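Local coordinates for protein gamma-glutamyltranspeptidase (Ggt) (Helicobacter pylori 26695, PDB 5BPK) that probably cleaves the gamma-glutamyl bond of glutathione and related compounds, passing the glutamyl group to water or an acceptor amino acid, as an Ntn-hydrolase, at residues Gly85-Ile90 with Ser280-Gly285; Gln157-Ala162 with Asn221-Leu226; Glu182-Phe187 with Tyr196-Gly201; Glu238-Asp243 with Gly249-Glu254; Ala299-Leu304 with Ile312-Glu317. One frame throughout, in Å; residues are numbered along the deposited sequence.

Contact 1: Gly85-Ile90 with Ser280-Gly285; sequences GGFAVI and SPPSSG
The F87 ring reaches from strand 85-91 into the bend formed by P282 and S283, and it meets the two residues differently. P282 lies at the rim of the ring and close to its plane, its CG 3.8 Å from F87 CE1, so the ring presents C-H groups, not its face, to the proline. S283 approaches obliquely, with CB 3.9 Å from F87 CE2. The CB bond of F87 already points toward the loop, and chi1 of -55°, with CG anti to the carbonyl carbon, sets the lean of the ring. A flat, apolar group suits this buried place, where it needs no polar partner.

The peptide before P282 is cis, which proline tolerates well, and S283 N closes the bend by bonding to S280 O at 3.0 Å. S283 offers F87 its CB, with its backbone N close to F87 CZ as well; the hydroxyl is used otherwise. Its OG accepts from G285 N (3.0 Å, 163°), capping the start of helix 285-296, and also bonds to M74 O of the other chain.

Strand 85-91 is an outer strand within this chain, but an antiparallel strand of the other chain continues the sheet. With the F87 side chain about 6 Å from the bound dihydro-oxazolyl glycine ligand, the contact belongs to the central beta sheet and active-site surroundings of an Ntn-hydrolase.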
# COMPACT_ATOMS: atom_id res chain seq x y z
N GLY A 85 3.66 -8.80 -1.95
CA GLY A 85 2.79 -8.55 -3.09
C GLY A 85 2.23 -7.15 -3.03
O GLY A 85 2.58 -6.34 -2.14
N GLY A 86 1.37 -6.83 -3.98
CA GLY A 86 0.84 -5.48 -4.06
C GLY A 86 0.03 -5.24 -5.31
O GLY A 86 -0.44 -6.17 -5.94
N PHE A 87 -0.12 -3.96 -5.65
CA PHE A 87 -0.95 -3.50 -6.75
C PHE A 87 -0.25 -2.40 -7.53
O PHE A 87 0.46 -1.56 -6.95
CB PHE A 87 -2.27 -2.94 -6.22
CG PHE A 87 -3.04 -3.89 -5.35
CD1 PHE A 87 -3.70 -4.97 -5.91
CD2 PHE A 87 -3.11 -3.69 -3.99
CE1 PHE A 87 -4.42 -5.86 -5.10
CE2 PHE A 87 -3.84 -4.57 -3.16
CZ PHE A 87 -4.49 -5.66 -3.73
N ALA A 88 -0.52 -2.35 -8.83
CA ALA A 88 -0.06 -1.24 -9.66
C ALA A 88 -1.24 -0.72 -10.45
O ALA A 88 -1.90 -1.48 -11.15
CB ALA A 88 1.03 -1.67 -10.63
N VAL A 89 -1.53 0.57 -10.30
CA VAL A 89 -2.52 1.25 -11.11
C VAL A 89 -1.75 2.03 -12.18
O VAL A 89 -0.80 2.79 -11.87
CB VAL A 89 -3.44 2.11 -10.22
CG1 VAL A 89 -4.27 3.08 -11.05
CG2 VAL A 89 -4.36 1.21 -9.41
N ILE A 90 -2.13 1.83 -13.43
CA ILE A 90 -1.34 2.32 -14.55
C ILE A 90 -2.23 3.08 -15.52
O ILE A 90 -3.29 2.59 -15.89
CB ILE A 90 -0.66 1.17 -15.31
CG1 ILE A 90 0.28 0.39 -14.37
CG2 ILE A 90 0.09 1.72 -16.53
CD1 ILE A 90 0.77 -0.94 -14.92
N SER A 280 -9.19 -1.73 -7.44
CA SER A 280 -10.41 -2.50 -7.28
C SER A 280 -10.16 -3.73 -6.40
O SER A 280 -9.02 -3.98 -6.00
CB SER A 280 -10.85 -2.93 -8.67
OG SER A 280 -9.75 -3.44 -9.41
N PRO A 281 -11.21 -4.52 -6.11
CA PRO A 281 -10.98 -5.75 -5.36
C PRO A 281 -9.89 -6.60 -6.01
O PRO A 281 -9.86 -6.74 -7.23
CB PRO A 281 -12.34 -6.43 -5.39
CG PRO A 281 -13.29 -5.27 -5.31
CD PRO A 281 -12.65 -4.24 -6.23
N PRO A 282 -9.00 -7.19 -5.21
CA PRO A 282 -9.07 -7.47 -3.78
C PRO A 282 -8.59 -6.36 -2.83
O PRO A 282 -8.45 -6.63 -1.64
CB PRO A 282 -8.19 -8.71 -3.63
CG PRO A 282 -7.15 -8.50 -4.64
CD PRO A 282 -7.84 -7.87 -5.81
N SER A 283 -8.38 -5.15 -3.33
CA SER A 283 -8.32 -4.01 -2.42
C SER A 283 -9.71 -3.40 -2.21
O SER A 283 -10.55 -3.42 -3.11
CB SER A 283 -7.38 -2.93 -2.92
OG SER A 283 -7.17 -2.01 -1.89
N SER A 284 -9.93 -2.87 -1.01
CA SER A 284 -11.08 -2.05 -0.68
C SER A 284 -10.75 -0.57 -0.90
O SER A 284 -11.64 0.28 -0.87
CB SER A 284 -11.44 -2.24 0.79
OG SER A 284 -10.42 -1.72 1.64
N GLY A 285 -9.48 -0.26 -1.13
CA GLY A 285 -9.01 1.12 -1.07
C GLY A 285 -9.65 2.06 -2.07
O GLY A 285 -10.16 3.11 -1.71

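Contact 2: Gln157-Ala162 with Asn221-Leu226; sequences QLIDPA and NQIKTL
I159 and K224 bury the most surface here, at the point where helices 155-168 and 214-226 run almost antiparallel; the axes of the two short segments are 9.8 Å apart at an angle of 169°. I159 works with both of its branches. CG2 lies against the aliphatic root of the lysine, 3.7 Å from K224 CB, while CD1 reaches I223 CG2 at 3.8 Å, the two isoleucines meeting at about a right angle. With CG1 anti to the backbone N (chi1 -158°), the longer branch is directed to I223 and CG2 is left against K224.

K224 suits a half-buried position: its methylenes cover the isoleucine, and its extended chain carries the ammonium beyond the apolar patch. There D160 receives it in a short salt bridge, K224 NZ to D160 OD1 at 2.6 Å, on the syn lone pair of OD1. The other oxygen is less involved, D160 OD2 being 3.6 Å from K224 NZ, so one oxygen of the carboxylate carries the bridge. The bridge lies at the partly exposed margin, the isoleucines inside.

P161, which has no N-H to give to the preceding turn, coincides with a kink in helix 155-168. That helix packs through L158, I159 and A162 on helix 61-75 and through P161 on helix 45-56, whereas I223 of helix 214-226 also touches V140 of helix 139-150, placing the pair within an all-helical layer.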
# COMPACT_ATOMS: atom_id res chain seq x y z
N GLN A 157 18.74 -5.10 -17.38
CA GLN A 157 19.11 -3.70 -17.17
C GLN A 157 18.44 -3.14 -15.92
O GLN A 157 19.04 -2.34 -15.19
CB GLN A 157 18.67 -2.82 -18.34
CG GLN A 157 19.24 -3.14 -19.70
CD GLN A 157 18.65 -2.22 -20.76
OE1 GLN A 157 19.08 -1.07 -20.90
NE2 GLN A 157 17.65 -2.71 -21.49
N LEU A 158 17.19 -3.53 -15.70
CA LEU A 158 16.38 -2.95 -14.64
C LEU A 158 16.66 -3.56 -13.28
O LEU A 158 16.49 -2.88 -12.25
CB LEU A 158 14.89 -3.06 -15.01
CG LEU A 158 14.47 -2.35 -16.30
CD1 LEU A 158 13.01 -2.67 -16.60
CD2 LEU A 158 14.73 -0.84 -16.27
N ILE A 159 17.10 -4.81 -13.26
CA ILE A 159 17.37 -5.52 -11.99
C ILE A 159 18.84 -5.43 -11.56
O ILE A 159 19.16 -5.62 -10.39
CB ILE A 159 16.90 -7.00 -12.08
CG1 ILE A 159 16.67 -7.60 -10.68
CG2 ILE A 159 17.90 -7.86 -12.91
CD1 ILE A 159 15.85 -8.87 -10.72
N ASP A 160 19.74 -5.13 -12.49
CA ASP A 160 21.16 -5.04 -12.16
C ASP A 160 21.46 -4.08 -10.99
O ASP A 160 22.27 -4.41 -10.14
CB ASP A 160 22.01 -4.65 -13.38
CG ASP A 160 22.46 -5.87 -14.19
OD1 ASP A 160 22.30 -7.02 -13.75
OD2 ASP A 160 23.00 -5.65 -15.29
N PRO A 161 20.80 -2.89 -10.94
CA PRO A 161 21.13 -2.00 -9.82
C PRO A 161 20.81 -2.61 -8.45
O PRO A 161 21.58 -2.46 -7.50
CB PRO A 161 20.26 -0.77 -10.08
CG PRO A 161 20.15 -0.74 -11.57
CD PRO A 161 20.02 -2.18 -11.98
N ALA A 162 19.69 -3.30 -8.37
CA ALA A 162 19.31 -4.01 -7.16
C ALA A 162 20.34 -5.09 -6.82
O ALA A 162 20.74 -5.21 -5.67
CB ALA A 162 17.91 -4.62 -7.31
N ASN A 221 19.68 -12.79 -9.07
CA ASN A 221 20.37 -13.27 -10.27
C ASN A 221 19.62 -14.39 -11.00
O ASN A 221 19.66 -14.45 -12.23
CB ASN A 221 21.80 -13.70 -9.93
CG ASN A 221 22.82 -12.59 -10.16
OD1 ASN A 221 22.99 -12.13 -11.29
ND2 ASN A 221 23.51 -12.18 -9.10
N GLN A 222 18.94 -15.26 -10.25
CA GLN A 222 18.07 -16.27 -10.85
C GLN A 222 16.93 -15.62 -11.63
O GLN A 222 16.58 -16.06 -12.73
CB GLN A 222 17.49 -17.22 -9.78
CG GLN A 222 18.47 -18.24 -9.26
CD GLN A 222 19.00 -19.14 -10.38
OE1 GLN A 222 20.13 -18.97 -10.82
NE2 GLN A 222 18.17 -20.06 -10.86
N ILE A 223 16.39 -14.55 -11.06
CA ILE A 223 15.32 -13.81 -11.71
C ILE A 223 15.85 -13.11 -12.96
O ILE A 223 15.21 -13.16 -14.01
CB ILE A 223 14.66 -12.82 -10.72
CG1 ILE A 223 14.00 -13.58 -9.56
CG2 ILE A 223 13.63 -11.93 -11.44
CD1 ILE A 223 13.68 -12.73 -8.32
N LYS A 224 17.03 -12.50 -12.85
CA LYS A 224 17.68 -11.86 -13.99
C LYS A 224 17.84 -12.83 -15.15
O LYS A 224 17.55 -12.49 -16.29
CB LYS A 224 19.06 -11.31 -13.59
CG LYS A 224 19.90 -10.75 -14.74
CD LYS A 224 21.21 -10.19 -14.22
CE LYS A 224 22.18 -9.86 -15.32
NZ LYS A 224 23.36 -9.15 -14.78
N THR A 225 18.28 -14.05 -14.85
CA THR A 225 18.63 -15.03 -15.87
C THR A 225 17.43 -15.78 -16.46
O THR A 225 17.40 -16.06 -17.67
CB THR A 225 19.66 -16.06 -15.31
OG1 THR A 225 20.87 -15.37 -14.97
CG2 THR A 225 19.98 -17.14 -16.34
N LEU A 226 16.44 -16.08 -15.61
CA LEU A 226 15.30 -16.93 -15.98
C LEU A 226 13.95 -16.21 -15.96
O LEU A 226 12.93 -16.81 -16.32
CB LEU A 226 15.22 -18.12 -15.03
CG LEU A 226 16.47 -18.99 -14.95
CD1 LEU A 226 16.31 -20.00 -13.84
CD2 LEU A 226 16.72 -19.68 -16.29

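Contact 3: Glu182-Phe187 with Tyr196-Gly201; sequences EARERF and YFFKKG. With EDO (1,2-ethanediol), chain G.
F187, at the end of helix 174-187, stacks on F197 where the chain leaves helix 191-196 and enters a small, weakly bonded beta hairpin, 198-199 with 203-204; together with F198 they make an aromatic cluster.

The stacking is an offset one. The two rings are nearly parallel, with planes at 5° and centroids 4.6 Å apart, and the shift sets F197 CB over the middle of the F187 face, a CH-pi contact 3.9 Å from that ring's centroid. F187 is also engaged by Y24 of the other chain in an edge-to-face pair.

Apolar contact comes from F198, whose CE2 rests 3.7 Å from F187 CB. This ring turns its edge to the helix, with R184 O in its plane and 3.9 Å from F198 CZ, an orientation that points C-H groups and not the electron-rich face at the carbonyl.

Salt bridges hold the arginine beside F198. R184 stretches out with CG anti to its backbone N (chi1 178°), and its guanidinium stands nearly upright to the F198 ring, the planes 88° apart. R184 NH1 pairs with E185 OE1 at 2.9 Å, and NE with D204 of the hairpin.

A 1,2-ethanediol molecule, probably from the crystallisation liquor, lies between R184 and F198. It also bonds to D204 and Y205, and its O2 donates to F197 O at 2.6 Å.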
# COMPACT_ATOMS: atom_id res chain seq x y z
N GLU A 182 13.53 -2.71 16.57
CA GLU A 182 12.15 -3.02 16.94
C GLU A 182 11.70 -4.43 16.52
O GLU A 182 10.83 -5.01 17.17
CB GLU A 182 11.19 -1.95 16.39
CG GLU A 182 11.41 -0.58 17.06
CD GLU A 182 10.51 0.52 16.52
OE1 GLU A 182 9.59 0.22 15.74
OE2 GLU A 182 10.72 1.69 16.90
N ALA A 183 12.32 -4.98 15.46
CA ALA A 183 12.00 -6.32 14.95
C ALA A 183 12.91 -7.41 15.51
O ALA A 183 12.72 -8.60 15.25
CB ALA A 183 12.07 -6.32 13.42
N ARG A 184 13.92 -6.99 16.27
CA ARG A 184 14.98 -7.86 16.74
C ARG A 184 14.49 -9.18 17.35
O ARG A 184 14.95 -10.27 16.99
CB ARG A 184 15.83 -7.09 17.76
CG ARG A 184 16.93 -7.90 18.36
CD ARG A 184 17.80 -7.09 19.31
NE ARG A 184 18.91 -7.94 19.67
CZ ARG A 184 18.86 -8.93 20.56
NH1 ARG A 184 17.75 -9.20 21.26
NH2 ARG A 184 19.95 -9.66 20.76
N GLU A 185 13.54 -9.08 18.27
CA GLU A 185 13.03 -10.26 18.97
C GLU A 185 12.23 -11.19 18.05
O GLU A 185 12.19 -12.40 18.26
CB GLU A 185 12.19 -9.86 20.19
CG GLU A 185 13.02 -9.52 21.42
CD GLU A 185 13.81 -8.25 21.26
OE1 GLU A 185 15.02 -8.23 21.61
OE2 GLU A 185 13.22 -7.25 20.79
N ARG A 186 11.60 -10.61 17.03
CA ARG A 186 10.89 -11.40 16.03
C ARG A 186 11.88 -12.18 15.18
O ARG A 186 11.70 -13.38 14.97
CB ARG A 186 10.01 -10.50 15.16
CG ARG A 186 9.00 -9.67 15.95
CD ARG A 186 8.15 -8.80 15.03
NE ARG A 186 7.27 -9.61 14.21
CZ ARG A 186 7.00 -9.41 12.92
NH1 ARG A 186 7.56 -8.42 12.23
NH2 ARG A 186 6.17 -10.24 12.31
N PHE A 187 12.93 -11.51 14.71
CA PHE A 187 13.97 -12.16 13.90
C PHE A 187 14.59 -13.34 14.64
O PHE A 187 14.89 -14.37 14.05
CB PHE A 187 15.12 -11.21 13.59
CG PHE A 187 14.79 -10.09 12.64
CD1 PHE A 187 14.00 -10.28 11.51
CD2 PHE A 187 15.37 -8.84 12.84
CE1 PHE A 187 13.77 -9.22 10.64
CE2 PHE A 187 15.13 -7.80 11.98
CZ PHE A 187 14.33 -7.99 10.88
N TYR A 196 20.56 -13.48 8.33
CA TYR A 196 20.51 -12.33 7.42
C TYR A 196 20.44 -10.97 8.11
O TYR A 196 20.85 -9.97 7.52
CB TYR A 196 19.31 -12.46 6.50
CG TYR A 196 19.32 -13.68 5.62
CD1 TYR A 196 20.44 -14.02 4.86
CD2 TYR A 196 18.18 -14.49 5.51
CE1 TYR A 196 20.44 -15.13 4.03
CE2 TYR A 196 18.17 -15.61 4.69
CZ TYR A 196 19.31 -15.91 3.94
OH TYR A 196 19.30 -16.99 3.13
N PHE A 197 19.89 -10.91 9.32
CA PHE A 197 19.62 -9.62 9.96
C PHE A 197 20.45 -9.36 11.21
O PHE A 197 20.15 -8.44 11.97
CB PHE A 197 18.11 -9.48 10.19
CG PHE A 197 17.35 -9.38 8.92
CD1 PHE A 197 17.34 -8.18 8.21
CD2 PHE A 197 16.74 -10.49 8.36
CE1 PHE A 197 16.68 -8.09 7.00
CE2 PHE A 197 16.09 -10.41 7.14
CZ PHE A 197 16.06 -9.21 6.45
N PHE A 198 21.50 -10.15 11.39
CA PHE A 198 22.51 -9.92 12.41
C PHE A 198 23.89 -10.07 11.78
O PHE A 198 24.05 -10.78 10.76
CB PHE A 198 22.34 -10.92 13.56
CG PHE A 198 21.05 -10.75 14.30
CD1 PHE A 198 20.95 -9.89 15.38
CD2 PHE A 198 19.90 -11.42 13.89
CE1 PHE A 198 19.74 -9.71 16.05
CE2 PHE A 198 18.69 -11.25 14.56
CZ PHE A 198 18.61 -10.39 15.64
N LYS A 199 24.87 -9.39 12.37
CA LYS A 199 26.28 -9.52 12.01
C LYS A 199 26.88 -10.74 12.70
O LYS A 199 26.25 -11.34 13.57
CB LYS A 199 27.07 -8.29 12.43
CG LYS A 199 26.64 -7.00 11.79
CD LYS A 199 27.54 -5.81 12.19
CE LYS A 199 27.56 -5.57 13.68
NZ LYS A 199 28.11 -4.22 14.04
N LYS A 200 28.11 -11.10 12.31
CA LYS A 200 28.86 -12.19 12.94
C LYS A 200 28.77 -12.13 14.46
O LYS A 200 28.92 -11.05 15.05
CB LYS A 200 30.33 -12.13 12.49
CG LYS A 200 31.24 -13.19 13.08
CD LYS A 200 32.64 -13.13 12.45
N GLY A 201 28.54 -13.28 15.09
CA GLY A 201 28.34 -13.36 16.54
C GLY A 201 26.93 -12.98 16.95
O GLY A 201 26.69 -12.69 18.12
C1 EDO G . 18.46 -6.64 14.83
O1 EDO G . 18.90 -6.32 16.16
C2 EDO G . 19.33 -5.90 13.84
O2 EDO G . 20.61 -6.51 13.72

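Contact 4: Glu238-Asp243 with Gly249-Glu254; sequences ELIEKD and GIITKE
E241 is the tight centre of this contact, its extended side chain (CG anti to the backbone N, chi1 -178°) lying across K253 and ending at the start of helix 253-257. There E241 OE2 accepts from K253 N in a short, nearly straight bond (2.8 Å, 174°), on the anti side of OE2 and tilted somewhat out of the carboxylate plane. A glutamate suits this spot, since first-turn N-H groups have no partner within their own helix and the positive helix end would probably stabilise its negative charge. T252 holds the N-cap. Its OG1 accepts weakly from E254 N, and D255 bonds back to T252 N, as the third helix residue does in a capping box. Deeper in, the packing is looser: I240 CG2 meets I251 CG2 at 4.1 Å, the apolar floor of the contact.

The outer side is polar and faces solvent, with E238 exposed. K253 bends its chain over to E238, and NZ sits between both oxygens, 2.9 Å from E238 OE1 and 2.9 Å from E238 OE2, using the syn lone pair of each. Two waters add bridges: one donates to both E241 O and I251 O, the other donates to E241 OE2 and accepts from E254 N.

The contact brings the start of helix 253-257 back against helix 234-246. I251 rests on P107 and T252 on K109 in a loop of this chain, while L239 and I240 face G32 and I30 of the other chain.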
# COMPACT_ATOMS: atom_id res chain seq x y z
N GLU A 238 12.34 -24.60 -4.71
CA GLU A 238 12.77 -25.71 -3.87
C GLU A 238 13.14 -25.22 -2.45
O GLU A 238 12.74 -25.83 -1.46
CB GLU A 238 13.95 -26.45 -4.51
CG GLU A 238 14.10 -27.90 -4.06
CD GLU A 238 13.00 -28.81 -4.64
OE1 GLU A 238 12.79 -28.80 -5.87
OE2 GLU A 238 12.35 -29.52 -3.85
N LEU A 239 13.88 -24.13 -2.37
CA LEU A 239 14.24 -23.54 -1.07
C LEU A 239 13.01 -23.09 -0.29
O LEU A 239 12.96 -23.23 0.93
CB LEU A 239 15.17 -22.33 -1.25
CG LEU A 239 16.59 -22.58 -1.77
CD1 LEU A 239 17.29 -21.26 -2.06
CD2 LEU A 239 17.38 -23.39 -0.74
N ILE A 240 12.01 -22.55 -0.99
CA ILE A 240 10.80 -22.08 -0.33
C ILE A 240 10.05 -23.28 0.26
O ILE A 240 9.71 -23.29 1.44
CB ILE A 240 9.89 -21.25 -1.28
CG1 ILE A 240 10.61 -19.96 -1.68
CG2 ILE A 240 8.55 -20.92 -0.61
CD1 ILE A 240 9.95 -19.21 -2.82
N GLU A 241 9.81 -24.31 -0.55
CA GLU A 241 9.05 -25.46 -0.08
C GLU A 241 9.77 -26.14 1.09
O GLU A 241 9.15 -26.49 2.08
CB GLU A 241 8.80 -26.48 -1.20
CG GLU A 241 7.97 -27.69 -0.74
CD GLU A 241 7.65 -28.68 -1.85
OE1 GLU A 241 8.26 -29.77 -1.86
OE2 GLU A 241 6.77 -28.38 -2.69
N LYS A 242 11.09 -26.29 0.95
CA LYS A 242 11.89 -26.94 1.99
C LYS A 242 11.79 -26.22 3.33
O LYS A 242 11.53 -26.84 4.37
CB LYS A 242 13.35 -27.00 1.56
CG LYS A 242 14.22 -27.77 2.52
CD LYS A 242 15.67 -27.77 2.11
CE LYS A 242 16.52 -28.22 3.27
NZ LYS A 242 16.07 -29.53 3.83
N ASP A 243 12.00 -24.90 3.31
CA ASP A 243 11.97 -24.11 4.53
C ASP A 243 10.56 -24.09 5.14
O ASP A 243 10.40 -24.12 6.36
CB ASP A 243 12.51 -22.68 4.28
CG ASP A 243 13.26 -22.12 5.47
OD1 ASP A 243 13.73 -22.92 6.34
OD2 ASP A 243 13.40 -20.87 5.55
N GLY A 249 5.14 -24.19 7.93
CA GLY A 249 4.42 -23.45 6.89
C GLY A 249 3.79 -24.41 5.90
O GLY A 249 4.03 -25.61 5.95
N ILE A 250 3.03 -23.86 4.95
CA ILE A 250 2.28 -24.69 4.00
C ILE A 250 2.48 -24.37 2.51
O ILE A 250 1.90 -25.04 1.65
CB ILE A 250 0.76 -24.69 4.34
CG1 ILE A 250 0.18 -23.27 4.31
CG2 ILE A 250 0.51 -25.33 5.70
CD1 ILE A 250 -1.35 -23.27 4.31
N ILE A 251 3.29 -23.36 2.18
CA ILE A 251 3.52 -23.02 0.78
C ILE A 251 4.43 -24.07 0.14
O ILE A 251 5.45 -24.45 0.70
CB ILE A 251 4.12 -21.61 0.61
CG1 ILE A 251 3.11 -20.57 1.09
CG2 ILE A 251 4.50 -21.35 -0.86
CD1 ILE A 251 3.67 -19.19 1.23
N THR A 252 4.01 -24.53 -1.03
CA THR A 252 4.68 -25.59 -1.76
C THR A 252 5.08 -25.15 -3.17
O THR A 252 4.67 -24.08 -3.64
CB THR A 252 3.74 -26.81 -1.92
OG1 THR A 252 2.62 -26.44 -2.73
CG2 THR A 252 3.27 -27.32 -0.57
N LYS A 253 5.84 -25.99 -3.85
CA LYS A 253 6.15 -25.76 -5.25
C LYS A 253 4.89 -25.64 -6.12
O LYS A 253 4.89 -24.91 -7.11
CB LYS A 253 7.07 -26.86 -5.80
CG LYS A 253 8.50 -26.73 -5.32
CD LYS A 253 9.40 -27.80 -5.93
CE LYS A 253 9.20 -29.15 -5.26
NZ LYS A 253 10.22 -30.14 -5.72
N GLU A 254 3.82 -26.35 -5.75
CA GLU A 254 2.56 -26.27 -6.48
C GLU A 254 1.92 -24.89 -6.34
O GLU A 254 1.41 -24.33 -7.32
CB GLU A 254 1.57 -27.35 -6.03
CG GLU A 254 0.36 -27.47 -6.96
CD GLU A 254 -0.66 -28.52 -6.52
OE1 GLU A 254 -0.45 -29.18 -5.48
OE2 GLU A 254 -1.68 -28.66 -7.23
O HOH W 1 6.19 -26.78 1.93
O HOH W 2 4.48 -29.08 -4.42

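Contact 5: Ala299-Leu304 with Ile312-Glu317; sequences ADLSAL and IHIAAE
One methyl group, I314 CD1, makes every close contact here: it lies 3.6 Å from A299 CB and, more loosely, 4.3 Å from L301 CD2. The motif is a connecting loop folded back on the helix it leads into, between helices 285-296 and 309-329, with an inverse gamma turn centred on D300. That turn lets A299 and L301 both point at the helix while D300 points away to solvent. I314 reaches them because CG1 is anti to its carbonyl carbon (chi1 -68°) and the extended chi2 (165°) carries CD1 on to A299.

Small A299 permits the close approach, and branched L301 fills the flank beside it. F353 of helix 346-354 packs on both A299 and I314, and M296 on L301, so the apolar group is enclosed from several elements. The neighbouring H313 serves the interface instead, bonding through ND1 to Y153 of the other chain. On the exposed side the turn is steadied by S302 OG, which donates to the syn lone pair of D300 OD1 at 2.7 Å.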
# COMPACT_ATOMS: atom_id res chain seq x y z
N ALA A 299 -20.60 18.97 -0.64
CA ALA A 299 -20.31 20.21 0.05
C ALA A 299 -19.29 21.03 -0.73
O ALA A 299 -18.42 20.48 -1.40
CB ALA A 299 -19.79 19.90 1.46
N ASP A 300 -19.39 22.36 -0.66
CA ASP A 300 -18.35 23.24 -1.18
C ASP A 300 -17.26 23.36 -0.11
O ASP A 300 -17.24 24.29 0.68
CB ASP A 300 -18.91 24.61 -1.54
CG ASP A 300 -17.85 25.55 -2.12
OD1 ASP A 300 -16.71 25.10 -2.37
OD2 ASP A 300 -18.17 26.74 -2.34
N LEU A 301 -16.33 22.41 -0.11
CA LEU A 301 -15.28 22.41 0.89
C LEU A 301 -14.35 23.62 0.74
O LEU A 301 -13.87 24.17 1.73
CB LEU A 301 -14.49 21.11 0.86
CG LEU A 301 -15.26 19.82 1.12
CD1 LEU A 301 -14.27 18.67 1.02
CD2 LEU A 301 -15.99 19.78 2.47
N SER A 302 -14.12 24.07 -0.50
CA SER A 302 -13.20 25.18 -0.75
C SER A 302 -13.61 26.46 -0.01
O SER A 302 -12.76 27.28 0.32
CB SER A 302 -13.08 25.47 -2.25
OG SER A 302 -14.23 26.15 -2.74
N ALA A 303 -14.91 26.63 0.23
CA ALA A 303 -15.43 27.85 0.85
C ALA A 303 -14.82 28.11 2.22
O ALA A 303 -14.50 29.25 2.55
CB ALA A 303 -16.95 27.79 0.96
N LEU A 304 -14.69 27.06 3.04
CA LEU A 304 -14.15 27.22 4.38
C LEU A 304 -12.67 26.87 4.47
O LEU A 304 -11.99 27.30 5.39
CB LEU A 304 -14.93 26.39 5.40
CG LEU A 304 -16.36 26.87 5.65
CD1 LEU A 304 -17.09 25.88 6.53
CD2 LEU A 304 -16.37 28.25 6.28
N ILE A 312 -13.88 18.87 8.12
CA ILE A 312 -13.37 17.65 8.77
C ILE A 312 -14.54 16.75 9.17
O ILE A 312 -14.49 15.51 8.99
CB ILE A 312 -12.50 18.01 9.99
CG1 ILE A 312 -11.22 18.74 9.54
CG2 ILE A 312 -12.14 16.76 10.82
CD1 ILE A 312 -10.44 19.37 10.66
N HIS A 313 -15.60 17.37 9.71
CA HIS A 313 -16.83 16.67 10.11
C HIS A 313 -17.47 15.91 8.95
O HIS A 313 -17.79 14.72 9.06
CB HIS A 313 -17.81 17.67 10.73
CG HIS A 313 -19.14 17.09 11.10
ND1 HIS A 313 -19.27 15.89 11.77
CD2 HIS A 313 -20.40 17.56 10.92
CE1 HIS A 313 -20.55 15.65 11.98
NE2 HIS A 313 -21.26 16.64 11.48
N ILE A 314 -17.65 16.58 7.81
CA ILE A 314 -18.24 15.93 6.64
C ILE A 314 -17.39 14.73 6.21
O ILE A 314 -17.91 13.62 5.99
CB ILE A 314 -18.42 16.93 5.49
CG1 ILE A 314 -19.49 17.96 5.85
CG2 ILE A 314 -18.81 16.20 4.22
CD1 ILE A 314 -19.50 19.18 4.94
N ALA A 315 -16.09 14.94 6.08
CA ALA A 315 -15.16 13.86 5.72
C ALA A 315 -15.19 12.70 6.71
O ALA A 315 -15.21 11.53 6.29
CB ALA A 315 -13.73 14.39 5.59
N ALA A 316 -15.15 13.02 7.99
CA ALA A 316 -15.08 12.00 9.04
C ALA A 316 -16.35 11.16 9.10
O ALA A 316 -16.29 9.95 9.34
CB ALA A 316 -14.78 12.64 10.40
N GLU A 317 -17.52 11.79 8.94
CA GLU A 317 -18.76 11.01 8.90
C GLU A 317 -18.84 10.11 7.65
O GLU A 317 -19.34 8.98 7.72
CB GLU A 317 -19.99 11.90 9.03
CG GLU A 317 -20.07 12.63 10.38
CD GLU A 317 -19.97 11.66 11.55
OE1 GLU A 317 -20.93 10.90 11.76
OE2 GLU A 317 -18.92 11.65 12.25

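How the contacts relate
Contact 1 is the most central, its centre 8 Å from the chain's centre, and joins the sheet to a loop, with F87 near the bound ligand; the other four lie 21 to 29 Å out. The loop closed by contact 1 contains contacts 2, 3 and 4, whereas contact 5 follows it in sequence. No two contacts share a helix or strand, and none touch. Contacts 2 and 5 lie on opposite sides of the chain's centre. Contacts 1, 3 and 5 are buried and have no hydrogen bond between their segments, contact 3 relying on aromatic rings; the partly buried contacts 2 and 4 add salt bridges at their margins. Unlike the rest, contact 2 touches no other chain.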